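PDB 5XEA: envelope glycoprotein, which probably attaches the Thogoto virus particle to a host-cell receptor and later drives fusion of the virion with the host membrane. Local coordinates for residues B[33-38]-B[151-156]; B[41-46]-B[144-149]; B[165-170]-B[415-420]; B[185-190]-B[424-429]. One frame throughout, in Å; residues are numbered along the deposited sequence.

Interaction 1. Residues B[33-38]-B[151-156]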
loop_
_atom_site.group_PDB
_atom_site.type_symbol
_atom_site.label_atom_id
_atom_site.label_comp_id
_atom_site.label_asym_id
_atom_site.label_seq_id
_atom_site.Cartn_x
_atom_site.Cartn_y
_atom_site.Cartn_z
ATOM N N TYR B 33 19.702 -9.967 -16.052
ATOM C CA TYR B 33 18.770 -10.627 -16.958
ATOM C C TYR B 33 17.415 -9.941 -16.844
ATOM O O TYR B 33 16.834 -9.895 -15.756
ATOM C CB TYR B 33 18.635 -12.107 -16.620
ATOM C CG TYR B 33 19.922 -12.885 -16.647
ATOM C CD1 TYR B 33 20.331 -13.552 -17.800
ATOM C CD2 TYR B 33 20.725 -12.972 -15.518
ATOM C CE1 TYR B 33 21.518 -14.279 -17.828
ATOM C CE2 TYR B 33 21.903 -13.695 -15.532
ATOM C CZ TYR B 33 22.298 -14.347 -16.691
ATOM O OH TYR B 33 23.472 -15.066 -16.703
ATOM N N THR B 34 16.928 -9.395 -17.956
ATOM C CA THR B 34 15.616 -8.768 -18.030
ATOM C C THR B 34 14.852 -9.340 -19.222
ATOM O O THR B 34 15.367 -10.170 -19.974
ATOM C CB THR B 34 15.718 -7.244 -18.147
ATOM O OG1 THR B 34 16.444 -6.909 -19.337
ATOM C CG2 THR B 34 16.405 -6.648 -16.923
ATOM N N THR B 35 13.616 -8.874 -19.399
ATOM C CA THR B 35 12.724 -9.387 -20.427
ATOM C C THR B 35 12.312 -8.274 -21.384
ATOM O O THR B 35 12.285 -7.089 -21.032
ATOM C CB THR B 35 11.454 -10.044 -19.821
ATOM O OG1 THR B 35 10.833 -9.151 -18.891
ATOM C CG2 THR B 35 11.795 -11.344 -19.111
ATOM N N SER B 36 11.977 -8.695 -22.608
ATOM C CA SER B 36 11.493 -7.766 -23.627
ATOM C C SER B 36 10.203 -7.074 -23.195
ATOM O O SER B 36 10.042 -5.865 -23.400
ATOM C CB SER B 36 11.275 -8.511 -24.945
ATOM O OG SER B 36 11.898 -9.791 -24.931
ATOM N N ALA B 37 9.270 -7.820 -22.609
ATOM C CA ALA B 37 7.988 -7.279 -22.174
ATOM C C ALA B 37 7.789 -7.524 -20.682
ATOM O O ALA B 37 8.526 -8.277 -20.042
ATOM C CB ALA B 37 6.838 -7.889 -22.980
ATOM N N GLN B 38 6.780 -6.862 -20.117
ATOM C CA GLN B 38 6.490 -6.959 -18.690
ATOM C C GLN B 38 5.204 -7.736 -18.383
ATOM O O GLN B 38 4.686 -7.642 -17.262
ATOM C CB GLN B 38 6.424 -5.561 -18.076
ATOM C CG GLN B 38 7.643 -4.702 -18.388
ATOM C CD GLN B 38 8.319 -4.163 -17.140
ATOM O OE1 GLN B 38 9.377 -4.648 -16.733
ATOM N NE2 GLN B 38 7.713 -3.151 -16.529
ATOM N N PHE B 151 4.606 -10.764 -13.979
ATOM C CA PHE B 151 5.341 -11.934 -13.524
ATOM C C PHE B 151 6.622 -11.465 -12.850
ATOM O O PHE B 151 6.936 -10.275 -12.838
ATOM C CB PHE B 151 5.635 -12.888 -14.693
ATOM C CG PHE B 151 6.506 -12.273 -15.772
ATOM C CD1 PHE B 151 7.885 -12.390 -15.720
ATOM C CD2 PHE B 151 5.939 -11.558 -16.813
ATOM C CE1 PHE B 151 8.690 -11.808 -16.706
ATOM C CE2 PHE B 151 6.717 -10.977 -17.791
ATOM C CZ PHE B 151 8.103 -11.097 -17.738
ATOM N N ASN B 152 7.339 -12.415 -12.250
ATOM C CA ASN B 152 8.679 -12.201 -11.736
ATOM C C ASN B 152 9.664 -13.052 -12.526
ATOM O O ASN B 152 9.278 -14.009 -13.206
ATOM C CB ASN B 152 8.792 -12.574 -10.251
ATOM C CG ASN B 152 8.124 -11.561 -9.335
ATOM O OD1 ASN B 152 7.996 -10.374 -9.666
ATOM N ND2 ASN B 152 7.706 -12.028 -8.165
ATOM N N LEU B 153 10.943 -12.691 -12.434
ATOM C CA LEU B 153 12.013 -13.610 -12.790
ATOM C C LEU B 153 12.601 -14.188 -11.514
ATOM O O LEU B 153 12.458 -13.619 -10.433
ATOM C CB LEU B 153 13.107 -12.919 -13.612
ATOM C CG LEU B 153 12.802 -12.465 -15.043
ATOM C CD1 LEU B 153 14.091 -11.903 -15.678
ATOM C CD2 LEU B 153 12.195 -13.585 -15.886
ATOM N N GLN B 154 13.272 -15.326 -11.642
ATOM C CA GLN B 154 13.739 -16.026 -10.457
ATOM C C GLN B 154 14.866 -16.973 -10.835
ATOM O O GLN B 154 14.815 -17.627 -11.881
ATOM C CB GLN B 154 12.587 -16.797 -9.792
ATOM C CG GLN B 154 12.981 -17.540 -8.529
ATOM C CD GLN B 154 11.775 -18.081 -7.764
ATOM O OE1 GLN B 154 10.786 -17.370 -7.544
ATOM N NE2 GLN B 154 11.852 -19.344 -7.356
ATOM N N TRP B 155 15.874 -17.044 -9.972
ATOM C CA TRP B 155 16.961 -17.996 -10.135
ATOM C C TRP B 155 16.502 -19.365 -9.668
ATOM O O TRP B 155 16.097 -19.518 -8.512
ATOM C CB TRP B 155 18.184 -17.580 -9.327
ATOM C CG TRP B 155 18.981 -16.449 -9.872
ATOM C CD1 TRP B 155 18.990 -15.180 -9.414
ATOM C CD2 TRP B 155 19.942 -16.500 -10.935
ATOM N NE1 TRP B 155 19.864 -14.419 -10.135
ATOM C CE2 TRP B 155 20.468 -15.207 -11.077
ATOM C CE3 TRP B 155 20.398 -17.514 -11.787
ATOM C CZ2 TRP B 155 21.442 -14.890 -12.036
ATOM C CZ3 TRP B 155 21.355 -17.198 -12.742
ATOM C CH2 TRP B 155 21.863 -15.898 -12.858
ATOM N N VAL B 156 16.589 -20.361 -10.548
ATOM C CA VAL B 156 16.322 -21.756 -10.198
ATOM C C VAL B 156 17.521 -22.585 -10.637
ATOM O O VAL B 156 17.756 -22.748 -11.842
ATOM C CB VAL B 156 15.034 -22.290 -10.838
ATOM C CG1 VAL B 156 14.805 -23.732 -10.414
ATOM C CG2 VAL B 156 13.847 -21.431 -10.446
#

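Interaction 2. Residues B[41-46]-B[144-149]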
loop_
_atom_site.group_PDB
_atom_site.type_symbol
_atom_site.label_atom_id
_atom_site.label_comp_id
_atom_site.label_asym_id
_atom_site.label_seq_id
_atom_site.Cartn_x
_atom_site.Cartn_y
_atom_site.Cartn_z
ATOM N N LEU B 41 1.010 -13.830 -21.188
ATOM C CA LEU B 41 -0.338 -13.917 -21.728
ATOM C C LEU B 41 -1.044 -15.087 -21.067
ATOM O O LEU B 41 -0.629 -16.242 -21.230
ATOM C CB LEU B 41 -0.346 -14.092 -23.245
ATOM C CG LEU B 41 -1.760 -13.915 -23.794
ATOM C CD1 LEU B 41 -2.151 -12.443 -23.772
ATOM C CD2 LEU B 41 -1.903 -14.510 -25.187
ATOM N N LEU B 42 -2.079 -14.790 -20.296
ATOM C CA LEU B 42 -2.880 -15.824 -19.662
ATOM C C LEU B 42 -4.122 -16.037 -20.510
ATOM O O LEU B 42 -4.931 -15.119 -20.682
ATOM C CB LEU B 42 -3.259 -15.445 -18.231
ATOM C CG LEU B 42 -4.394 -16.285 -17.634
ATOM C CD1 LEU B 42 -3.954 -17.722 -17.387
ATOM C CD2 LEU B 42 -4.905 -15.643 -16.356
ATOM N N THR B 43 -4.249 -17.224 -21.073
ATOM C CA THR B 43 -5.494 -17.649 -21.704
ATOM C C THR B 43 -6.174 -18.631 -20.764
ATOM O O THR B 43 -5.577 -19.646 -20.381
ATOM C CB THR B 43 -5.245 -18.281 -23.073
ATOM O OG1 THR B 43 -4.608 -17.321 -23.920
ATOM C CG2 THR B 43 -6.569 -18.700 -23.703
ATOM N N ALA B 44 -7.403 -18.314 -20.367
ATOM C CA ALA B 44 -8.159 -19.166 -19.458
ATOM C C ALA B 44 -9.545 -19.410 -20.031
ATOM O O ALA B 44 -10.235 -18.467 -20.427
ATOM C CB ALA B 44 -8.265 -18.550 -18.062
ATOM N N GLY B 45 -9.947 -20.669 -20.069
ATOM C CA GLY B 45 -11.248 -21.034 -20.600
ATOM C C GLY B 45 -11.951 -22.047 -19.722
ATOM O O GLY B 45 -11.320 -22.876 -19.065
ATOM N N TYR B 46 -13.287 -21.969 -19.724
ATOM C CA TYR B 46 -14.119 -22.885 -18.955
ATOM C C TYR B 46 -15.259 -23.386 -19.823
ATOM O O TYR B 46 -15.687 -22.713 -20.764
ATOM C CB TYR B 46 -14.680 -22.234 -17.666
ATOM C CG TYR B 46 -15.668 -21.107 -17.882
ATOM C CD1 TYR B 46 -17.041 -21.350 -17.936
ATOM C CD2 TYR B 46 -15.226 -19.794 -18.018
ATOM C CE1 TYR B 46 -17.937 -20.318 -18.141
ATOM C CE2 TYR B 46 -16.116 -18.759 -18.227
ATOM C CZ TYR B 46 -17.470 -19.019 -18.283
ATOM O OH TYR B 46 -18.346 -17.969 -18.485
ATOM N N VAL B 144 -14.095 -17.578 -22.259
ATOM C CA VAL B 144 -12.655 -17.514 -22.490
ATOM C C VAL B 144 -12.188 -16.090 -22.226
ATOM O O VAL B 144 -12.912 -15.124 -22.491
ATOM C CB VAL B 144 -12.286 -17.977 -23.913
ATOM C CG1 VAL B 144 -12.901 -17.048 -24.962
ATOM C CG2 VAL B 144 -10.757 -18.061 -24.094
ATOM N N THR B 145 -10.981 -15.967 -21.679
ATOM C CA THR B 145 -10.305 -14.685 -21.581
ATOM C C THR B 145 -8.862 -14.851 -22.037
ATOM O O THR B 145 -8.253 -15.912 -21.871
ATOM C CB THR B 145 -10.340 -14.102 -20.145
ATOM O OG1 THR B 145 -10.021 -12.705 -20.181
ATOM C CG2 THR B 145 -9.325 -14.795 -19.234
ATOM N N THR B 146 -8.328 -13.788 -22.626
ATOM C CA THR B 146 -6.900 -13.668 -22.912
ATOM C C THR B 146 -6.456 -12.357 -22.287
ATOM O O THR B 146 -6.916 -11.287 -22.699
ATOM C CB THR B 146 -6.602 -13.680 -24.412
ATOM O OG1 THR B 146 -7.333 -12.623 -25.052
ATOM C CG2 THR B 146 -6.982 -15.020 -25.031
ATOM N N SER B 147 -5.618 -12.437 -21.264
ATOM C CA SER B 147 -5.299 -11.232 -20.511
ATOM C C SER B 147 -3.820 -11.204 -20.172
ATOM O O SER B 147 -3.208 -12.255 -19.938
ATOM C CB SER B 147 -6.117 -11.133 -19.210
ATOM O OG SER B 147 -7.518 -11.276 -19.475
ATOM N N PRO B 148 -3.221 -10.017 -20.142
ATOM C CA PRO B 148 -1.840 -9.905 -19.672
ATOM C C PRO B 148 -1.782 -9.948 -18.152
ATOM O O PRO B 148 -2.558 -9.284 -17.462
ATOM C CB PRO B 148 -1.404 -8.538 -20.209
ATOM C CG PRO B 148 -2.655 -7.741 -20.224
ATOM C CD PRO B 148 -3.770 -8.716 -20.572
ATOM N N VAL B 149 -0.838 -10.729 -17.628
ATOM C CA VAL B 149 -0.573 -10.779 -16.197
ATOM C C VAL B 149 0.912 -10.518 -15.957
ATOM O O VAL B 149 1.765 -10.996 -16.717
ATOM C CB VAL B 149 -1.000 -12.126 -15.584
ATOM C CG1 VAL B 149 -2.558 -12.338 -15.696
ATOM C CG2 VAL B 149 -0.231 -13.256 -16.225
#

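Interaction 3. Residues B[165-170]-B[415-420]. With NAG (2-acetamido-2-deoxy-beta-D-glucopyranose), chain E.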
loop_
_atom_site.group_PDB
_atom_site.type_symbol
_atom_site.label_atom_id
_atom_site.label_comp_id
_atom_site.label_asym_id
_atom_site.label_seq_id
_atom_site.Cartn_x
_atom_site.Cartn_y
_atom_site.Cartn_z
ATOM N N LEU B 165 2.823 -16.143 -11.378
ATOM C CA LEU B 165 2.251 -15.841 -10.073
ATOM C C LEU B 165 0.808 -16.331 -10.035
ATOM O O LEU B 165 -0.028 -15.882 -10.827
ATOM C CB LEU B 165 2.340 -14.337 -9.797
ATOM C CG LEU B 165 3.756 -13.750 -9.999
ATOM C CD1 LEU B 165 3.797 -12.250 -9.779
ATOM C CD2 LEU B 165 4.720 -14.419 -9.063
ATOM N N LEU B 166 0.525 -17.249 -9.137
ATOM C CA LEU B 166 -0.849 -17.735 -9.111
ATOM C C LEU B 166 -1.648 -17.013 -8.029
ATOM O O LEU B 166 -1.076 -16.525 -7.053
ATOM C CB LEU B 166 -0.870 -19.248 -8.855
ATOM C CG LEU B 166 -0.097 -20.133 -9.842
ATOM C CD1 LEU B 166 -0.146 -21.600 -9.415
ATOM C CD2 LEU B 166 -0.620 -19.983 -11.265
ATOM N N PRO B 167 -2.983 -16.922 -8.143
ATOM C CA PRO B 167 -3.744 -16.115 -7.166
ATOM C C PRO B 167 -3.805 -16.704 -5.759
ATOM O O PRO B 167 -4.139 -15.958 -4.821
ATOM C CB PRO B 167 -5.136 -15.999 -7.802
ATOM C CG PRO B 167 -5.168 -17.002 -8.899
ATOM C CD PRO B 167 -3.770 -17.229 -9.347
ATOM N N ASN B 168 -3.434 -17.966 -5.553
ATOM C CA ASN B 168 -3.330 -18.497 -4.193
ATOM C C ASN B 168 -1.948 -18.313 -3.572
ATOM O O ASN B 168 -1.694 -18.847 -2.488
ATOM C CB ASN B 168 -3.700 -19.981 -4.150
ATOM C CG ASN B 168 -2.783 -20.856 -5.001
ATOM O OD1 ASN B 168 -1.734 -20.418 -5.483
ATOM N ND2 ASN B 168 -3.189 -22.113 -5.189
ATOM N N GLY B 169 -1.041 -17.602 -4.235
ATOM C CA GLY B 169 0.229 -17.275 -3.628
ATOM C C GLY B 169 1.336 -18.239 -3.947
ATOM O O GLY B 169 2.497 -17.944 -3.647
ATOM N N SER B 170 1.019 -19.376 -4.557
ATOM C CA SER B 170 2.051 -20.235 -5.106
ATOM C C SER B 170 2.602 -19.646 -6.407
ATOM O O SER B 170 2.025 -18.739 -7.010
ATOM C CB SER B 170 1.494 -21.639 -5.345
ATOM O OG SER B 170 1.125 -22.227 -4.110
ATOM N N GLY B 415 -0.000 -4.045 -8.086
ATOM C CA GLY B 415 -1.251 -4.508 -7.521
ATOM C C GLY B 415 -1.215 -5.997 -7.220
ATOM O O GLY B 415 -0.284 -6.711 -7.594
ATOM N N THR B 416 -2.260 -6.490 -6.538
ATOM C CA THR B 416 -2.297 -7.909 -6.247
ATOM C C THR B 416 -2.622 -8.689 -7.516
ATOM O O THR B 416 -3.301 -8.200 -8.425
ATOM C CB THR B 416 -3.338 -8.258 -5.157
ATOM O OG1 THR B 416 -4.629 -7.802 -5.571
ATOM C CG2 THR B 416 -2.983 -7.639 -3.818
ATOM N N VAL B 417 -2.129 -9.928 -7.554
ATOM C CA VAL B 417 -2.451 -10.855 -8.637
ATOM C C VAL B 417 -3.966 -10.983 -8.800
ATOM O O VAL B 417 -4.500 -10.905 -9.923
ATOM C CB VAL B 417 -1.781 -12.219 -8.367
ATOM C CG1 VAL B 417 -2.158 -13.233 -9.410
ATOM C CG2 VAL B 417 -0.250 -12.061 -8.318
ATOM N N GLN B 418 -4.689 -11.152 -7.677
ATOM C CA GLN B 418 -6.145 -11.323 -7.743
ATOM C C GLN B 418 -6.830 -10.121 -8.370
ATOM O O GLN B 418 -7.936 -10.261 -8.888
ATOM C CB GLN B 418 -6.769 -11.552 -6.353
ATOM C CG GLN B 418 -6.055 -12.559 -5.470
ATOM C CD GLN B 418 -4.918 -11.929 -4.656
ATOM O OE1 GLN B 418 -3.903 -11.533 -5.213
ATOM N NE2 GLN B 418 -5.087 -11.853 -3.342
ATOM N N SER B 419 -6.207 -8.939 -8.314
ATOM C CA SER B 419 -6.793 -7.754 -8.927
ATOM C C SER B 419 -6.756 -7.813 -10.449
ATOM O O SER B 419 -7.477 -7.051 -11.100
ATOM C CB SER B 419 -6.058 -6.483 -8.476
ATOM O OG SER B 419 -6.424 -6.072 -7.177
ATOM N N GLU B 420 -5.926 -8.671 -11.030
ATOM C CA GLU B 420 -5.782 -8.659 -12.479
ATOM C C GLU B 420 -7.005 -9.270 -13.152
ATOM O O GLU B 420 -7.594 -10.220 -12.651
ATOM C CB GLU B 420 -4.532 -9.416 -12.886
ATOM C CG GLU B 420 -3.266 -8.757 -12.367
ATOM C CD GLU B 420 -2.075 -9.600 -12.655
ATOM O OE1 GLU B 420 -1.878 -10.600 -11.924
ATOM O OE2 GLU B 420 -1.363 -9.273 -13.625
HETATM C C1 NAG E . -2.455 -23.073 -5.975
HETATM C C2 NAG E . -2.419 -24.464 -5.329
HETATM C C3 NAG E . -1.837 -25.504 -6.295
HETATM C C4 NAG E . -2.521 -25.448 -7.655
HETATM C C5 NAG E . -2.435 -24.012 -8.173
HETATM C C6 NAG E . -3.137 -23.770 -9.487
HETATM C C7 NAG E . -2.202 -24.429 -2.885
HETATM C C8 NAG E . -1.253 -24.392 -1.729
HETATM N N2 NAG E . -1.644 -24.428 -4.099
HETATM O O3 NAG E . -1.965 -26.803 -5.726
HETATM O O4 NAG E . -1.877 -26.373 -8.527
HETATM O O5 NAG E . -3.082 -23.146 -7.235
HETATM O O6 NAG E . -4.528 -23.567 -9.281
HETATM O O7 NAG E . -3.419 -24.461 -2.728
#

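Interaction 4. Residues B[185-190]-B[424-429]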
loop_
_atom_site.group_PDB
_atom_site.type_symbol
_atom_site.label_atom_id
_atom_site.label_comp_id
_atom_site.label_asym_id
_atom_site.label_seq_id
_atom_site.Cartn_x
_atom_site.Cartn_y
_atom_site.Cartn_z
ATOM N N LYS B 185 -10.885 -28.596 -12.710
ATOM C CA LYS B 185 -12.353 -28.609 -12.648
ATOM C C LYS B 185 -12.882 -28.180 -14.011
ATOM O O LYS B 185 -12.644 -28.911 -14.985
ATOM C CB LYS B 185 -12.801 -27.763 -11.453
ATOM C CG LYS B 185 -12.182 -28.127 -10.134
ATOM C CD LYS B 185 -13.111 -27.734 -9.012
ATOM C CE LYS B 185 -12.484 -27.839 -7.641
ATOM N NZ LYS B 185 -11.576 -26.667 -7.387
ATOM N N ASP B 186 -13.573 -27.040 -14.134
ATOM C CA ASP B 186 -14.159 -26.568 -15.378
ATOM C C ASP B 186 -13.199 -25.745 -16.236
ATOM O O ASP B 186 -13.481 -25.542 -17.423
ATOM C CB ASP B 186 -15.403 -25.734 -15.040
ATOM C CG ASP B 186 -15.099 -24.563 -14.102
ATOM O OD1 ASP B 186 -14.208 -24.695 -13.218
ATOM O OD2 ASP B 186 -15.753 -23.493 -14.270
ATOM N N PHE B 187 -12.077 -25.292 -15.670
ATOM C CA PHE B 187 -11.149 -24.378 -16.311
ATOM C C PHE B 187 -9.927 -25.118 -16.839
ATOM O O PHE B 187 -9.438 -26.076 -16.234
ATOM C CB PHE B 187 -10.683 -23.291 -15.323
ATOM C CG PHE B 187 -11.414 -21.981 -15.461
ATOM C CD1 PHE B 187 -10.956 -21.001 -16.318
ATOM C CD2 PHE B 187 -12.570 -21.737 -14.740
ATOM C CE1 PHE B 187 -11.629 -19.784 -16.446
ATOM C CE2 PHE B 187 -13.259 -20.533 -14.869
ATOM C CZ PHE B 187 -12.787 -19.561 -15.722
ATOM N N SER B 188 -9.424 -24.639 -17.969
ATOM C CA SER B 188 -8.030 -24.855 -18.332
ATOM C C SER B 188 -7.332 -23.509 -18.478
ATOM O O SER B 188 -7.968 -22.492 -18.780
ATOM C CB SER B 188 -7.906 -25.672 -19.627
ATOM O OG SER B 188 -8.495 -26.955 -19.459
ATOM N N TYR B 189 -6.019 -23.514 -18.263
ATOM C CA TYR B 189 -5.203 -22.310 -18.262
ATOM C C TYR B 189 -3.978 -22.511 -19.141
ATOM O O TYR B 189 -3.290 -23.534 -19.044
ATOM C CB TYR B 189 -4.725 -21.946 -16.857
ATOM C CG TYR B 189 -5.816 -21.864 -15.824
ATOM C CD1 TYR B 189 -6.377 -20.644 -15.475
ATOM C CD2 TYR B 189 -6.265 -23.005 -15.183
ATOM C CE1 TYR B 189 -7.380 -20.562 -14.512
ATOM C CE2 TYR B 189 -7.279 -22.935 -14.213
ATOM C CZ TYR B 189 -7.825 -21.710 -13.887
ATOM O OH TYR B 189 -8.818 -21.659 -12.935
ATOM N N LEU B 190 -3.700 -21.521 -19.978
ATOM C CA LEU B 190 -2.484 -21.494 -20.789
ATOM C C LEU B 190 -1.748 -20.181 -20.521
ATOM O O LEU B 190 -2.309 -19.099 -20.737
ATOM C CB LEU B 190 -2.814 -21.645 -22.278
ATOM C CG LEU B 190 -1.633 -21.629 -23.263
ATOM C CD1 LEU B 190 -0.647 -22.767 -23.008
ATOM C CD2 LEU B 190 -2.167 -21.680 -24.676
ATOM N N SER B 424 -9.304 -12.488 -12.055
ATOM C CA SER B 424 -10.655 -12.180 -11.605
ATOM C C SER B 424 -11.718 -12.749 -12.537
ATOM O O SER B 424 -12.858 -12.901 -12.108
ATOM C CB SER B 424 -10.845 -10.669 -11.450
ATOM O OG SER B 424 -10.799 -10.014 -12.697
ATOM N N PHE B 425 -11.362 -13.064 -13.791
ATOM C CA PHE B 425 -12.266 -13.775 -14.701
ATOM C C PHE B 425 -12.705 -15.110 -14.117
ATOM O O PHE B 425 -13.850 -15.537 -14.309
ATOM C CB PHE B 425 -11.563 -13.994 -16.047
ATOM C CG PHE B 425 -12.412 -14.683 -17.119
ATOM C CD1 PHE B 425 -13.373 -13.974 -17.829
ATOM C CD2 PHE B 425 -12.168 -16.004 -17.474
ATOM C CE1 PHE B 425 -14.130 -14.586 -18.832
ATOM C CE2 PHE B 425 -12.917 -16.630 -18.490
ATOM C CZ PHE B 425 -13.892 -15.922 -19.168
ATOM N N VAL B 426 -11.793 -15.804 -13.435
ATOM C CA VAL B 426 -12.132 -17.101 -12.842
ATOM C C VAL B 426 -13.174 -16.933 -11.741
ATOM O O VAL B 426 -14.116 -17.731 -11.630
ATOM C CB VAL B 426 -10.854 -17.779 -12.309
ATOM C CG1 VAL B 426 -11.181 -19.131 -11.645
ATOM C CG2 VAL B 426 -9.805 -17.892 -13.426
ATOM N N VAL B 427 -13.012 -15.902 -10.902
ATOM C CA VAL B 427 -13.947 -15.634 -9.806
ATOM C C VAL B 427 -15.302 -15.209 -10.350
ATOM O O VAL B 427 -16.347 -15.662 -9.864
ATOM C CB VAL B 427 -13.373 -14.551 -8.862
ATOM C CG1 VAL B 427 -14.346 -14.276 -7.667
ATOM C CG2 VAL B 427 -11.992 -14.928 -8.362
ATOM N N LYS B 428 -15.308 -14.323 -11.356
ATOM C CA LYS B 428 -16.556 -13.938 -12.021
ATOM C C LYS B 428 -17.274 -15.144 -12.620
ATOM O O LYS B 428 -18.509 -15.214 -12.610
ATOM C CB LYS B 428 -16.274 -12.902 -13.118
ATOM C CG LYS B 428 -15.925 -11.513 -12.579
ATOM C CD LYS B 428 -15.452 -10.556 -13.685
ATOM C CE LYS B 428 -14.786 -9.318 -13.062
ATOM N NZ LYS B 428 -14.078 -8.472 -14.071
ATOM N N SER B 429 -16.523 -16.086 -13.188
ATOM C CA SER B 429 -17.159 -17.293 -13.720
ATOM C C SER B 429 -17.853 -18.078 -12.602
ATOM O O SER B 429 -18.998 -18.531 -12.755
ATOM C CB SER B 429 -16.111 -18.155 -14.427
ATOM O OG SER B 429 -16.658 -19.429 -14.749
HETATM O O HOH W 1 -16.483 -21.381 -12.819
#

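Interaction 1. Residues B[33-38]-B[151-156]
The ring of Phe151 is met at its edge by two oxygens from 33-38, Thr35 OG1 lying 3.5 Å and Ala37 O 3.7 Å from Phe151 CZ. Backbone carbon C of Gln38 comes at Phe151 CE2 obliquely (3.6 Å). From elsewhere in the chain, Phe195 meets the same ring with nearly parallel planes and Tyr242 meets it edge-to-face. At the other end the rings of Tyr33 and Trp155 stand almost perpendicular (89°) in an oblique pair, Tyr33 CE2 touching Trp155 CH2 at 3.5 Å, while Trp155 NE1 donates a hydrogen bond to Tyr245 O. Between them Leu153 splits its branches: CD1 packs on Tyr33 O, and CD2 meets Thr35 CG2 tip to tip at 3.9 Å. Thr35 OG1, set between its own backbone N and C (chi1 51°), donates to Ala37 O at 2.7 Å, which holds the loop after the strand, where it faces Phe151. With strand axes 8.8 Å apart at 152°, this is side-chain packing between strands of two different antiparallel sheets, 24-35 and 133-156, in the gp64-family fold.

Interaction 2. Residues B[41-46]-B[144-149]
Thr43 and Thr146 stand side by side and point the same way out of the sheet, Thr43 OG1 resting 3.5 Å from Thr146 CG2. With Thr146 OG1 between its backbone N and carbonyl carbon (chi1 57°), the methyl is the branch left facing Thr43. Leu41, Pro148 and Val144 share this face, where helix 77-86 packs on Thr43 and Val144. On the other face, Ala44 CB meets Thr145 CG2 at 4.1 Å, and the side chains of Leu42 and Val149 cross obliquely, with Val149 CG1 4.1 Å from both Leu42 CB and Leu42 CD2. Thr145 OG1 donates a hydrogen bond along its own strand to Ser147 OG (3.0 Å). Helix 421-437 lies against this face, Trp423 touching both Leu42 and Val149. Backbone hydrogen bonds fix the register: Leu42 N to Ser147 O and Ser147 N to Leu42 O are each 2.8 Å, and Ala44 and Thr145 exchange a second such pair. CA-H...O contacts, including Thr43 CA to Thr145 O, fill the intervals. Alternating hydrogen-bonded and non-hydrogen-bonded pairs make this a regular antiparallel ladder, joining the long strands 40-56 and 133-156 within a sheet flanked by helices.

Interaction 3. Residues B[165-170]-B[415-420]
A type I beta turn from Leu166 to Gly169, carrying an N-linked glycan, packs here against the segment leading into helix 421-437. Val417 carries the apolar part of the contact. Its CG2 touches Leu165 CB at 3.8 Å, while CG1, anti to the backbone N (chi1 176°), is directed at the turn's backbone, 3.7 Å from Leu165 O and 4.0 Å from Pro167 CA. Gln418 bends at chi2 and lays its CG alongside Pro167, 4.0 Å from Pro167 O; its amide NE2 is hydrogen-bonded elsewhere, to Val277 O. Trp423 of the following helix touches Leu166, Pro167 and Val417, and Glu420, at the N-cap position, bonds through OE2 to Phe150 N.

The turn is braced from within by the Gly169 N to Leu166 O bond and by an Asx turn, in which Ser170 N donates to Asn168 OD1 at 3.1 Å from above the carbonyl plane, 36° out of it. That bond limits the rotation of an amide whose ND2 is covalently joined to C1 of the first N-acetylglucosamine. Leu166 CD1 packs against C5 of the sugar (3.5 Å), and Glu184 OE1 is hydrogen-bonded to it. The two segments thus meet through van der Waals contacts, partly against backbone carbonyls, and the orientation of the amide bearing the sugar is probably fixed mainly within its own turn; Asn168 does not touch 415-420.

Interaction 4. Residues B[185-190]-B[424-429]
Val426 is the bump that helix 421-437 presses between two aromatic rings of 185-190. Its CG2 lies over one face of Phe187 in a CH-pi contact, 4.3 Å from the ring centroid and offset toward the rim, and at the same time sits in the plane of Tyr189 at that ring's edge, 3.8 Å from Tyr189 CE1. With chi1 at 179°, the other branch, CG1, extends opposite the backbone N and packs against Tyr189 OH at 3.7 Å. Tyr189 and Val426 cross at about a right angle. Phe187 in turn drives its far end into the hollow between Phe425 and Ser429, which are one helical turn apart: Phe425 CD2 lies 4.0 Å from Phe187 CE1, and Ser429 OG 3.6 Å from Phe187 CE2, both near the plane of the Phe187 ring. The element formed is helix-on-sheet packing, with helix 421-437 laid across one face of the antiparallel sheet; its 424-429 part runs nearly antiparallel (170°) to strand residues 187-190. The same face continues through Tyr46, whose ring also meets Phe187, while Trp182 stacks on Tyr189. Beyond the hydrophobic part, Asp186 OD2 and Ser429 OG stay 4.2 Å apart and are bridged by a water, which donates to Asp186 OD2 at 2.7 Å and is hydrogen-bonded to Ser429 OG at 2.8 Å. The water's oxygen lies in the plane of the Phe187 ring, at its edge.

Overall arrangement
Interactions 2 and 4 share one sheet: strand 40-56 pairs with 133-156 on one side and 187-192 on the other, the centres of the two contacts are about 9 Å apart, and Gly45 O is probably hydrogen-bonded to Ser188 N. Interaction 2 alone is a backbone ladder; interaction 4 is aromatic helix-on-sheet packing with a water at its rim. Interaction 1 uses strand 133-156 further along, where it meets a second sheet through side chains. Interaction 3 is the most buried of the four, though its turn bears a glycan; it touches interaction 1 through Leu165 on Phe151 and interaction 2 through Glu420 beside Val149. Helix 421-437, entered from 415-420, carries 424-429 and so ties interactions 3 and 4 together.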